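Translation initiation factor 4E (Ascaris suum, PDB 3M94) binds the trimethylguanosine (m2,2,7G) cap of messenger RNA and probably recruits capped transcripts for translation initiation. Local coordinates at residues 94-99 against 127-132; 56-61 against 117-122; 80-85 against 160-165. One frame throughout, in Å; residues are numbered along the deposited sequence.

Contact 1: 94-99 against 127-132. With M7M (N,N,7-trimethylguanosine 5'-(trihydrogen diphosphate)), chain C.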
loop_
_atom_site.group_PDB
_atom_site.type_symbol
_atom_site.label_atom_id
_atom_site.label_comp_id
_atom_site.label_asym_id
_atom_site.label_seq_id
_atom_site.Cartn_x
_atom_site.Cartn_y
_atom_site.Cartn_z
ATOM N N HIS A 94 -5.526 -4.999 -9.919
ATOM C CA HIS A 94 -6.602 -5.393 -9.013
ATOM C C HIS A 94 -6.140 -5.311 -7.553
ATOM O O HIS A 94 -6.797 -4.684 -6.734
ATOM C CB HIS A 94 -7.094 -6.801 -9.358
ATOM C CG HIS A 94 -8.240 -7.270 -8.517
ATOM N ND1 HIS A 94 -9.548 -6.915 -8.775
ATOM C CD2 HIS A 94 -8.279 -8.090 -7.436
ATOM C CE1 HIS A 94 -10.341 -7.480 -7.880
ATOM N NE2 HIS A 94 -9.596 -8.196 -7.054
ATOM N N TYR A 95 -5.006 -5.939 -7.241
ATOM C CA TYR A 95 -4.433 -5.892 -5.896
ATOM C C TYR A 95 -4.232 -4.453 -5.402
ATOM O O TYR A 95 -4.666 -4.109 -4.306
ATOM C CB TYR A 95 -3.111 -6.663 -5.847
ATOM C CG TYR A 95 -3.223 -8.179 -5.679
ATOM C CD1 TYR A 95 -2.073 -8.957 -5.527
ATOM C CD2 TYR A 95 -4.466 -8.832 -5.652
ATOM C CE1 TYR A 95 -2.143 -10.357 -5.358
ATOM C CE2 TYR A 95 -4.551 -10.235 -5.477
ATOM C CZ TYR A 95 -3.378 -10.988 -5.341
ATOM O OH TYR A 95 -3.432 -12.361 -5.166
ATOM N N TRP A 96 -3.573 -3.628 -6.220
ATOM C CA TRP A 96 -3.293 -2.226 -5.886
ATOM C C TRP A 96 -4.559 -1.412 -5.628
ATOM O O TRP A 96 -4.675 -0.778 -4.590
ATOM C CB TRP A 96 -2.442 -1.581 -6.982
ATOM C CG TRP A 96 -2.085 -0.121 -6.769
ATOM C CD1 TRP A 96 -2.340 0.892 -7.615
ATOM C CD2 TRP A 96 -1.374 0.449 -5.652
ATOM N NE1 TRP A 96 -1.838 2.070 -7.109
ATOM C CE2 TRP A 96 -1.233 1.821 -5.908
ATOM C CE3 TRP A 96 -0.842 -0.076 -4.459
ATOM C CZ2 TRP A 96 -0.599 2.701 -5.009
ATOM C CZ3 TRP A 96 -0.184 0.785 -3.582
ATOM C CH2 TRP A 96 -0.072 2.164 -3.863
ATOM N N LEU A 97 -5.512 -1.443 -6.552
ATOM C CA LEU A 97 -6.757 -0.690 -6.389
ATOM C C LEU A 97 -7.573 -1.166 -5.176
ATOM O O LEU A 97 -8.050 -0.335 -4.401
ATOM C CB LEU A 97 -7.620 -0.729 -7.662
ATOM C CG LEU A 97 -8.952 0.054 -7.605
ATOM C CD1 LEU A 97 -8.770 1.553 -7.165
ATOM C CD2 LEU A 97 -9.677 -0.018 -8.947
ATOM N N GLU A 98 -7.734 -2.485 -5.004
ATOM C CA GLU A 98 -8.393 -3.004 -3.792
ATOM C C GLU A 98 -7.728 -2.507 -2.497
ATOM O O GLU A 98 -8.414 -2.154 -1.540
ATOM C CB GLU A 98 -8.432 -4.541 -3.775
ATOM C CG GLU A 98 -9.264 -5.194 -4.893
ATOM C CD GLU A 98 -10.733 -4.786 -4.881
ATOM O OE1 GLU A 98 -11.319 -4.664 -3.795
ATOM O OE2 GLU A 98 -11.315 -4.598 -5.967
ATOM N N LEU A 99 -6.397 -2.485 -2.465
ATOM C CA LEU A 99 -5.701 -1.989 -1.278
ATOM C C LEU A 99 -5.962 -0.497 -1.039
ATOM O O LEU A 99 -6.189 -0.088 0.097
ATOM C CB LEU A 99 -4.198 -2.290 -1.344
ATOM C CG LEU A 99 -3.356 -1.888 -0.136
ATOM C CD1 LEU A 99 -3.946 -2.430 1.172
ATOM C CD2 LEU A 99 -1.925 -2.400 -0.325
ATOM N N ASP A 127 6.561 -8.066 -9.247
ATOM C CA ASP A 127 6.016 -6.897 -8.550
ATOM C C ASP A 127 5.652 -7.208 -7.093
ATOM O O ASP A 127 5.400 -8.363 -6.747
ATOM C CB ASP A 127 4.795 -6.376 -9.289
ATOM C CG ASP A 127 4.990 -6.351 -10.785
ATOM O OD1 ASP A 127 5.836 -5.568 -11.288
ATOM O OD2 ASP A 127 4.286 -7.128 -11.458
ATOM N N LYS A 128 5.632 -6.163 -6.262
ATOM C CA LYS A 128 5.311 -6.242 -4.845
ATOM C C LYS A 128 4.279 -5.169 -4.467
ATOM O O LYS A 128 4.438 -3.992 -4.814
ATOM C CB LYS A 128 6.577 -6.059 -4.003
ATOM C CG LYS A 128 7.614 -7.191 -4.185
ATOM C CD LYS A 128 8.917 -6.944 -3.442
ATOM C CE LYS A 128 9.766 -5.877 -4.103
ATOM N NZ LYS A 128 11.154 -5.932 -3.562
ATOM N N VAL A 129 3.215 -5.597 -3.789
ATOM C CA VAL A 129 2.237 -4.693 -3.174
ATOM C C VAL A 129 2.409 -4.846 -1.666
ATOM O O VAL A 129 2.369 -5.966 -1.161
ATOM C CB VAL A 129 0.794 -5.041 -3.615
ATOM C CG1 VAL A 129 -0.247 -4.185 -2.874
ATOM C CG2 VAL A 129 0.628 -4.895 -5.124
ATOM N N SER A 130 2.621 -3.736 -0.959
ATOM C CA SER A 130 2.877 -3.757 0.480
ATOM C C SER A 130 1.978 -2.788 1.250
ATOM O O SER A 130 1.574 -1.753 0.718
ATOM C CB SER A 130 4.320 -3.379 0.770
ATOM O OG SER A 130 5.185 -4.396 0.339
ATOM N N LEU A 131 1.711 -3.112 2.511
ATOM C CA LEU A 131 0.968 -2.200 3.392
ATOM C C LEU A 131 1.856 -1.900 4.591
ATOM O O LEU A 131 2.195 -2.805 5.341
ATOM C CB LEU A 131 -0.380 -2.805 3.817
ATOM C CG LEU A 131 -1.293 -2.006 4.774
ATOM C CD1 LEU A 131 -1.668 -0.641 4.209
ATOM C CD2 LEU A 131 -2.565 -2.802 5.095
ATOM N N TRP A 132 2.213 -0.629 4.756
ATOM C CA TRP A 132 3.107 -0.171 5.830
ATOM C C TRP A 132 2.331 0.229 7.087
ATOM O O TRP A 132 1.366 0.997 7.004
ATOM C CB TRP A 132 3.936 1.042 5.376
ATOM C CG TRP A 132 5.005 0.764 4.350
ATOM C CD1 TRP A 132 5.024 -0.235 3.421
ATOM C CD2 TRP A 132 6.188 1.539 4.126
ATOM N NE1 TRP A 132 6.152 -0.148 2.652
ATOM C CE2 TRP A 132 6.888 0.932 3.060
ATOM C CE3 TRP A 132 6.738 2.668 4.741
ATOM C CZ2 TRP A 132 8.103 1.426 2.581
ATOM C CZ3 TRP A 132 7.948 3.167 4.264
ATOM C CH2 TRP A 132 8.616 2.543 3.193
HETATM O OAX M7M C . 15.123 -4.442 -4.334
HETATM O OAY M7M C . 12.979 -4.733 -5.521
HETATM P PAZ M7M C . 13.813 -3.686 -4.871
HETATM O OBA M7M C . 14.236 -2.498 -5.664
HETATM O OBB M7M C . 13.178 4.733 2.350
HETATM C CBC M7M C . 12.044 2.879 0.662
HETATM O OBD M7M C . 13.047 -3.151 -3.568
HETATM N NBE M7M C . 15.262 5.428 1.931
HETATM C CBF M7M C . 14.196 4.690 1.644
HETATM C CBG M7M C . 14.296 3.883 0.550
HETATM N NBH M7M C . 13.382 3.074 0.090
HETATM C CBI M7M C . 13.896 2.491 -0.979
HETATM O OBJ M7M C . 11.706 -1.277 -4.524
HETATM P PBK M7M C . 12.534 -1.644 -3.373
HETATM O OBL M7M C . 12.043 -1.514 -1.980
HETATM C CBM M7M C . 16.346 5.359 1.163
HETATM N NBN M7M C . 16.446 4.571 0.091
HETATM C CBO M7M C . 15.401 3.815 -0.226
HETATM N NBP M7M C . 15.123 2.952 -1.171
HETATM C CBQ M7M C . 16.021 2.548 -2.251
HETATM O OBR M7M C . 15.403 1.607 -3.108
HETATM C CBS M7M C . 15.861 0.288 -2.872
HETATM C CBT M7M C . 14.701 -0.581 -2.444
HETATM O OBU M7M C . 13.890 -0.849 -3.560
HETATM N NBV M7M C . 17.360 6.127 1.523
HETATM C CBW M7M C . 18.572 6.117 0.751
HETATM C CBX M7M C . 17.172 1.844 -1.601
HETATM C CBY M7M C . 16.769 0.398 -1.681
HETATM C CBZ M7M C . 17.221 6.960 2.693
HETATM O OCA M7M C . 18.307 2.117 -2.403
HETATM O OCB M7M C . 17.880 -0.466 -1.847
#
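Leu99 and Val129 meet where helix 88-104 lies against the back of the curved antiparallel sheet of the eIF4E fold, the side turned away from the cap. The segment axes run nearly parallel, 13° apart, with a closest approach of 9.2 Å, and no hydrogen bond joins them: apolar side chains fill the gap. Leu99 sends both methyls to the strand. Its CG stands anti to the backbone N (chi1 -177°), which carries CD2 to within 3.5 Å of Val129 CG1, the two side chains overlapping flank to flank as they point in opposite senses. The same CD2 also approaches Ser130 O, at 3.7 Å, while CD1 reaches the forked end of Leu131, 4.2 Å from its CD2. Val129 is shared between three helix residues: CG1 takes Leu99 and, more loosely, the edge of the Trp96 indole, near the ring plane at CE3, whereas CG2 turns to Tyr95 CB at 4.2 Å. From helix 139-153, Leu149 packs on Leu99 and Ile145 on Leu131, extending the apolar layer.

The neighbouring side chain on the strand goes to the other side of the sheet. Lys128 leaves toward the cap diphosphate, its chain bending at chi3 (-74°), and its NZ donates to M7M OAY at 2.9 Å, with a weak second bond to the bridging oxygen OBD at 3.4 Å.

Contact 2: 56-61 against 117-122. With M7M (N,N,7-trimethylguanosine 5'-(trihydrogen diphosphate)), chain C.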
loop_
_atom_site.group_PDB
_atom_site.type_symbol
_atom_site.label_atom_id
_atom_site.label_comp_id
_atom_site.label_asym_id
_atom_site.label_seq_id
_atom_site.Cartn_x
_atom_site.Cartn_y
_atom_site.Cartn_z
ATOM N N ASP A 56 7.594 3.037 -8.816
ATOM C CA ASP A 56 6.664 2.769 -7.692
ATOM C C ASP A 56 5.536 3.792 -7.620
ATOM O O ASP A 56 5.697 4.932 -8.052
ATOM C CB ASP A 56 7.355 2.902 -6.333
ATOM C CG ASP A 56 8.712 2.250 -6.267
ATOM O OD1 ASP A 56 8.900 1.113 -6.750
ATOM O OD2 ASP A 56 9.586 2.892 -5.669
ATOM N N TYR A 57 4.417 3.383 -7.019
ATOM C CA TYR A 57 3.418 4.318 -6.500
ATOM C C TYR A 57 3.375 4.156 -4.989
ATOM O O TYR A 57 3.607 3.053 -4.482
ATOM C CB TYR A 57 2.028 4.022 -7.054
ATOM C CG TYR A 57 1.709 4.517 -8.458
ATOM C CD1 TYR A 57 1.098 3.673 -9.385
ATOM C CD2 TYR A 57 1.948 5.828 -8.834
ATOM C CE1 TYR A 57 0.759 4.120 -10.668
ATOM C CE2 TYR A 57 1.611 6.292 -10.108
ATOM C CZ TYR A 57 1.028 5.425 -11.017
ATOM O OH TYR A 57 0.687 5.881 -12.264
ATOM N N TYR A 58 3.083 5.248 -4.278
ATOM C CA TYR A 58 2.871 5.219 -2.828
ATOM C C TYR A 58 1.592 5.986 -2.526
ATOM O O TYR A 58 1.345 7.032 -3.113
ATOM C CB TYR A 58 4.023 5.877 -2.054
ATOM C CG TYR A 58 5.419 5.378 -2.404
ATOM C CD1 TYR A 58 6.078 4.459 -1.593
ATOM C CD2 TYR A 58 6.090 5.859 -3.526
ATOM C CE1 TYR A 58 7.369 4.002 -1.901
ATOM C CE2 TYR A 58 7.377 5.404 -3.848
ATOM C CZ TYR A 58 8.004 4.482 -3.032
ATOM O OH TYR A 58 9.260 4.048 -3.353
ATOM N N LEU A 59 0.781 5.453 -1.613
ATOM C CA LEU A 59 -0.346 6.206 -1.095
ATOM C C LEU A 59 -0.223 6.263 0.414
ATOM O O LEU A 59 -0.457 5.251 1.090
ATOM C CB LEU A 59 -1.702 5.612 -1.493
ATOM C CG LEU A 59 -2.820 6.656 -1.235
ATOM C CD1 LEU A 59 -2.936 7.664 -2.408
ATOM C CD2 LEU A 59 -4.164 6.007 -0.956
ATOM N N PHE A 60 0.157 7.437 0.933
ATOM C CA PHE A 60 0.409 7.592 2.360
ATOM C C PHE A 60 -0.422 8.711 2.954
ATOM O O PHE A 60 -0.790 9.677 2.248
ATOM C CB PHE A 60 1.898 7.833 2.636
ATOM C CG PHE A 60 2.728 6.548 2.676
ATOM C CD1 PHE A 60 2.835 5.733 1.541
ATOM C CD2 PHE A 60 3.359 6.144 3.849
ATOM C CE1 PHE A 60 3.548 4.552 1.574
ATOM C CE2 PHE A 60 4.099 4.967 3.882
ATOM C CZ PHE A 60 4.183 4.166 2.746
ATOM N N LYS A 61 -0.705 8.584 4.254
ATOM C CA LYS A 61 -1.397 9.638 4.979
ATOM C C LYS A 61 -0.605 10.916 4.816
ATOM O O LYS A 61 0.627 10.886 4.912
ATOM C CB LYS A 61 -1.542 9.272 6.471
ATOM C CG LYS A 61 -2.612 8.225 6.745
ATOM C CD LYS A 61 -2.553 7.744 8.197
ATOM C CE LYS A 61 -3.765 6.917 8.561
ATOM N NZ LYS A 61 -3.517 6.128 9.824
ATOM N N GLY A 117 0.632 3.673 5.041
ATOM C CA GLY A 117 0.255 3.774 3.643
ATOM C C GLY A 117 0.523 2.514 2.861
ATOM O O GLY A 117 0.955 1.506 3.428
ATOM N N ALA A 118 0.276 2.574 1.558
ATOM C CA ALA A 118 0.502 1.432 0.662
ATOM C C ALA A 118 1.581 1.710 -0.382
ATOM O O ALA A 118 1.799 2.862 -0.776
ATOM C CB ALA A 118 -0.784 1.070 -0.035
ATOM N N VAL A 119 2.214 0.639 -0.862
ATOM C CA VAL A 119 3.271 0.750 -1.859
ATOM C C VAL A 119 3.140 -0.341 -2.916
ATOM O O VAL A 119 2.982 -1.531 -2.588
ATOM C CB VAL A 119 4.673 0.586 -1.216
ATOM C CG1 VAL A 119 5.802 0.778 -2.262
ATOM C CG2 VAL A 119 4.849 1.532 -0.045
ATOM N N VAL A 120 3.222 0.059 -4.183
ATOM C CA VAL A 120 3.446 -0.909 -5.233
ATOM C C VAL A 120 4.807 -0.661 -5.888
ATOM O O VAL A 120 5.091 0.451 -6.345
ATOM C CB VAL A 120 2.278 -0.981 -6.258
ATOM C CG1 VAL A 120 1.939 0.396 -6.837
ATOM C CG2 VAL A 120 2.592 -2.005 -7.385
ATOM N N ASN A 121 5.648 -1.699 -5.897
ATOM C CA ASN A 121 6.928 -1.674 -6.599
ATOM C C ASN A 121 6.778 -2.507 -7.863
ATOM O O ASN A 121 6.423 -3.684 -7.789
ATOM C CB ASN A 121 8.054 -2.259 -5.725
ATOM C CG ASN A 121 8.102 -1.632 -4.334
ATOM O OD1 ASN A 121 7.838 -2.303 -3.340
ATOM N ND2 ASN A 121 8.432 -0.338 -4.262
ATOM N N VAL A 122 7.016 -1.894 -9.021
ATOM C CA VAL A 122 6.955 -2.612 -10.285
ATOM C C VAL A 122 8.379 -3.018 -10.637
ATOM O O VAL A 122 9.254 -2.147 -10.803
ATOM C CB VAL A 122 6.313 -1.761 -11.409
ATOM C CG1 VAL A 122 6.564 -2.366 -12.776
ATOM C CG2 VAL A 122 4.829 -1.610 -11.185
HETATM O OAX M7M C . 15.123 -4.442 -4.334
HETATM O OAY M7M C . 12.979 -4.733 -5.521
HETATM P PAZ M7M C . 13.813 -3.686 -4.871
HETATM O OBA M7M C . 14.236 -2.498 -5.664
HETATM O OBB M7M C . 13.178 4.733 2.350
HETATM C CBC M7M C . 12.044 2.879 0.662
HETATM O OBD M7M C . 13.047 -3.151 -3.568
HETATM N NBE M7M C . 15.262 5.428 1.931
HETATM C CBF M7M C . 14.196 4.690 1.644
HETATM C CBG M7M C . 14.296 3.883 0.550
HETATM N NBH M7M C . 13.382 3.074 0.090
HETATM C CBI M7M C . 13.896 2.491 -0.979
HETATM O OBJ M7M C . 11.706 -1.277 -4.524
HETATM P PBK M7M C . 12.534 -1.644 -3.373
HETATM O OBL M7M C . 12.043 -1.514 -1.980
HETATM C CBM M7M C . 16.346 5.359 1.163
HETATM N NBN M7M C . 16.446 4.571 0.091
HETATM C CBO M7M C . 15.401 3.815 -0.226
HETATM N NBP M7M C . 15.123 2.952 -1.171
HETATM C CBQ M7M C . 16.021 2.548 -2.251
HETATM O OBR M7M C . 15.403 1.607 -3.108
HETATM C CBS M7M C . 15.861 0.288 -2.872
HETATM C CBT M7M C . 14.701 -0.581 -2.444
HETATM O OBU M7M C . 13.890 -0.849 -3.560
HETATM N NBV M7M C . 17.360 6.127 1.523
HETATM C CBW M7M C . 18.572 6.117 0.751
HETATM C CBX M7M C . 17.172 1.844 -1.601
HETATM C CBY M7M C . 16.769 0.398 -1.681
HETATM C CBZ M7M C . 17.221 6.960 2.693
HETATM O OCA M7M C . 18.307 2.117 -2.403
HETATM O OCB M7M C . 17.880 -0.466 -1.847
#
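Val119 touches two aromatic rings, those of Tyr58 and Phe60, on the cap-facing side of an antiparallel strand pair in the eIF4E sheet. Its CG2 comes 3.5 Å from CD1 of Tyr58, whose side chain runs alongside, and also meets the Phe60 ring in plane at its edge, 3.7 Å from CE1. One face of Phe60 lies flat over Gly117: CA stands 3.7 Å from the ring centroid and 5° off its normal, a CH-pi contact made possible by the missing side chain. On the reverse side, Tyr57 CB packs on Val120 CG1, and Trp96 of helix 88-104 touches Ala118 and Val120.

Backbone bonds pair Tyr57 with Val120 and Leu59 with Ala118 in both directions. Toward the cap phosphates the contact turns polar. Asn121 ND2 donates to Asp56 OD1 at 2.9 Å, almost straight at 175°; the bond lies in the amide plane yet reaches the carboxylate from above, the two planes being 86° apart. Asp56 OD1 also forms a salt bridge with Arg123, which binds M7M, and OD2 receives a weak bond from Tyr58 OH. This carboxylate therefore ties Asn121 and Arg123 together as a second-shell group, consistent with holding both pocket residues in place beside the diphosphate.

Contact 3: 80-85 against 160-165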
loop_
_atom_site.group_PDB
_atom_site.type_symbol
_atom_site.label_atom_id
_atom_site.label_comp_id
_atom_site.label_asym_id
_atom_site.label_seq_id
_atom_site.Cartn_x
_atom_site.Cartn_y
_atom_site.Cartn_z
ATOM N N LEU A 80 3.882 -7.766 3.124
ATOM C CA LEU A 80 4.383 -7.879 1.759
ATOM C C LEU A 80 3.601 -8.922 0.963
ATOM O O LEU A 80 3.426 -10.056 1.414
ATOM C CB LEU A 80 5.878 -8.232 1.766
ATOM C CG LEU A 80 6.565 -8.534 0.428
ATOM C CD1 LEU A 80 6.658 -7.287 -0.462
ATOM C CD2 LEU A 80 7.973 -9.142 0.653
ATOM N N VAL A 81 3.118 -8.517 -0.211
ATOM C CA VAL A 81 2.456 -9.431 -1.144
ATOM C C VAL A 81 3.321 -9.468 -2.413
ATOM O O VAL A 81 3.467 -8.448 -3.086
ATOM C CB VAL A 81 1.052 -8.926 -1.563
ATOM C CG1 VAL A 81 0.316 -9.988 -2.367
ATOM C CG2 VAL A 81 0.216 -8.470 -0.357
ATOM N N VAL A 82 3.920 -10.617 -2.714
ATOM C CA VAL A 82 4.616 -10.791 -3.995
ATOM C C VAL A 82 3.612 -11.178 -5.077
ATOM O O VAL A 82 2.703 -11.970 -4.843
ATOM C CB VAL A 82 5.820 -11.796 -3.929
ATOM C CG1 VAL A 82 6.914 -11.255 -2.998
ATOM C CG2 VAL A 82 5.372 -13.207 -3.500
ATOM N N VAL A 83 3.761 -10.581 -6.254
ATOM C CA VAL A 83 2.880 -10.868 -7.381
ATOM C C VAL A 83 3.717 -11.660 -8.392
ATOM O O VAL A 83 4.736 -11.162 -8.884
ATOM C CB VAL A 83 2.309 -9.542 -7.967
ATOM C CG1 VAL A 83 1.337 -9.792 -9.097
ATOM C CG2 VAL A 83 1.631 -8.741 -6.876
ATOM N N ASP A 84 3.326 -12.908 -8.655
ATOM C CA ASP A 84 4.053 -13.752 -9.601
ATOM C C ASP A 84 4.192 -13.014 -10.935
ATOM O O ASP A 84 3.219 -12.448 -11.437
ATOM C CB ASP A 84 3.356 -15.121 -9.787
ATOM C CG ASP A 84 4.181 -16.118 -10.641
ATOM O OD1 ASP A 84 5.219 -15.736 -11.230
ATOM O OD2 ASP A 84 3.787 -17.305 -10.735
ATOM N N LYS A 85 5.413 -13.012 -11.477
ATOM C CA LYS A 85 5.712 -12.474 -12.816
ATOM C C LYS A 85 4.676 -12.918 -13.850
ATOM O O LYS A 85 4.268 -12.138 -14.709
ATOM C CB LYS A 85 7.099 -12.934 -13.300
ATOM C CG LYS A 85 8.257 -12.732 -12.321
ATOM C CD LYS A 85 9.525 -13.427 -12.842
ATOM N N PRO A 160 1.430 -17.417 0.642
ATOM C CA PRO A 160 1.682 -16.743 1.910
ATOM C C PRO A 160 1.994 -15.259 1.761
ATOM O O PRO A 160 2.536 -14.826 0.755
ATOM C CB PRO A 160 2.912 -17.485 2.472
ATOM C CG PRO A 160 3.446 -18.300 1.337
ATOM C CD PRO A 160 2.246 -18.638 0.525
ATOM N N ILE A 161 1.595 -14.488 2.761
ATOM C CA ILE A 161 1.967 -13.102 2.856
ATOM C C ILE A 161 2.684 -12.995 4.183
ATOM O O ILE A 161 2.444 -13.805 5.099
ATOM C CB ILE A 161 0.750 -12.153 2.728
ATOM C CG1 ILE A 161 -0.299 -12.407 3.819
ATOM C CG2 ILE A 161 0.126 -12.295 1.334
ATOM C CD1 ILE A 161 -1.263 -11.204 4.091
ATOM N N ARG A 162 3.589 -12.037 4.281
ATOM C CA ARG A 162 4.420 -11.929 5.466
ATOM C C ARG A 162 4.587 -10.510 5.945
ATOM O O ARG A 162 4.530 -9.549 5.164
ATOM C CB ARG A 162 5.784 -12.614 5.267
ATOM C CG ARG A 162 6.602 -12.136 4.088
ATOM C CD ARG A 162 7.723 -13.115 3.778
ATOM N NE ARG A 162 8.085 -13.059 2.361
ATOM C CZ ARG A 162 9.155 -12.436 1.868
ATOM N NH1 ARG A 162 10.002 -11.805 2.668
ATOM N NH2 ARG A 162 9.381 -12.448 0.561
ATOM N N TYR A 163 4.768 -10.392 7.249
ATOM C CA TYR A 163 4.984 -9.121 7.871
ATOM C C TYR A 163 6.432 -9.088 8.326
ATOM O O TYR A 163 6.891 -9.987 9.032
ATOM C CB TYR A 163 4.035 -8.898 9.059
ATOM C CG TYR A 163 4.202 -7.511 9.618
ATOM C CD1 TYR A 163 3.568 -6.422 9.021
ATOM C CD2 TYR A 163 5.050 -7.270 10.705
ATOM C CE1 TYR A 163 3.746 -5.138 9.497
ATOM C CE2 TYR A 163 5.235 -5.986 11.190
ATOM C CZ TYR A 163 4.580 -4.926 10.572
ATOM O OH TYR A 163 4.758 -3.655 11.044
ATOM N N GLU A 164 7.145 -8.051 7.916
ATOM C CA GLU A 164 8.556 -7.913 8.251
ATOM C C GLU A 164 8.869 -6.487 8.649
ATOM O O GLU A 164 8.205 -5.553 8.190
ATOM C CB GLU A 164 9.415 -8.329 7.062
ATOM C CG GLU A 164 8.856 -7.827 5.749
ATOM C CD GLU A 164 9.687 -8.208 4.560
ATOM O OE1 GLU A 164 10.168 -7.280 3.878
ATOM O OE2 GLU A 164 9.851 -9.421 4.296
ATOM N N VAL A 165 9.865 -6.333 9.523
ATOM C CA VAL A 165 10.431 -5.020 9.869
ATOM C C VAL A 165 11.017 -4.416 8.595
ATOM O O VAL A 165 11.302 -5.147 7.636
ATOM C CB VAL A 165 11.511 -5.137 10.995
ATOM C CG1 VAL A 165 12.093 -3.763 11.377
ATOM C CG2 VAL A 165 10.930 -5.814 12.231
#
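Leu80 and Arg162 form the only bridge between segments 80-85 and 160-165, whose strands splay apart with their axes at 137° rather than near 180°. It is an antiparallel hydrogen-bonded pair with unequal bonds: Leu80 N donates to Arg162 O at 2.8 Å, whereas the return bond from Arg162 N to Leu80 O is weak at 3.5 Å. Beyond Val81 the strands diverge, and the pairing is not continued toward Asp84; it goes on the other way, where Glu164 bonds to the backbone of Arg78.

Leu80 and Arg162 extend side by side from the same face of the sheet. Arg162 CG lies between its own N and C (chi1 56°), and the extended chain beyond it brings the guanidinium over the leucine. Leu80 CD2 touches one face of that flat group, displaced toward its rim and 3.6 Å from NH2. Arg162 NH1 is engaged by Glu164 OE2 in a salt bridge of 2.9 Å, two residues along the same strand, which should help fix the rotation of the guanidinium. Glu164 turns its other oxygen, OE1, to Arg78, so the carboxylate lies between two arginines and is probably kept ionised.

The opposite face is apolar. There the Val81 and Ile161 side chains lie alongside, with their CG2 atoms 4.2 Å apart, and Ile155 packs on both.

Strand 77-83 is flanked on its other edge by strand 127-133, with Val81 bonded to Val129, and strand 161-165 is bordered on its far edge by strand 181-183, with Ile161 bonded to Ile183, while Tyr95 of helix 88-104 rests on Val81.

In the fold
All three contacts belong to one antiparallel sheet and the helix packed behind it. Contacts 1 and 2 are fully buried near the middle of the chain, their centres about 8 Å apart, and their neighbouring strands bond through Ser130 to Val119 and Asn121 to Lys128; both reach the bound cap. Contact 3 is partly buried and lies further out, its centre about 10 Å from that of contact 1, joined to it through the pairing of strands 77-83 and 127-133. The chemistry follows position: purely apolar helix-on-sheet packing in contact 1, regular strand pairing with a polar end at the ligand in contact 2, and in contact 3 one bridge between the segments, with charged side chains on one face.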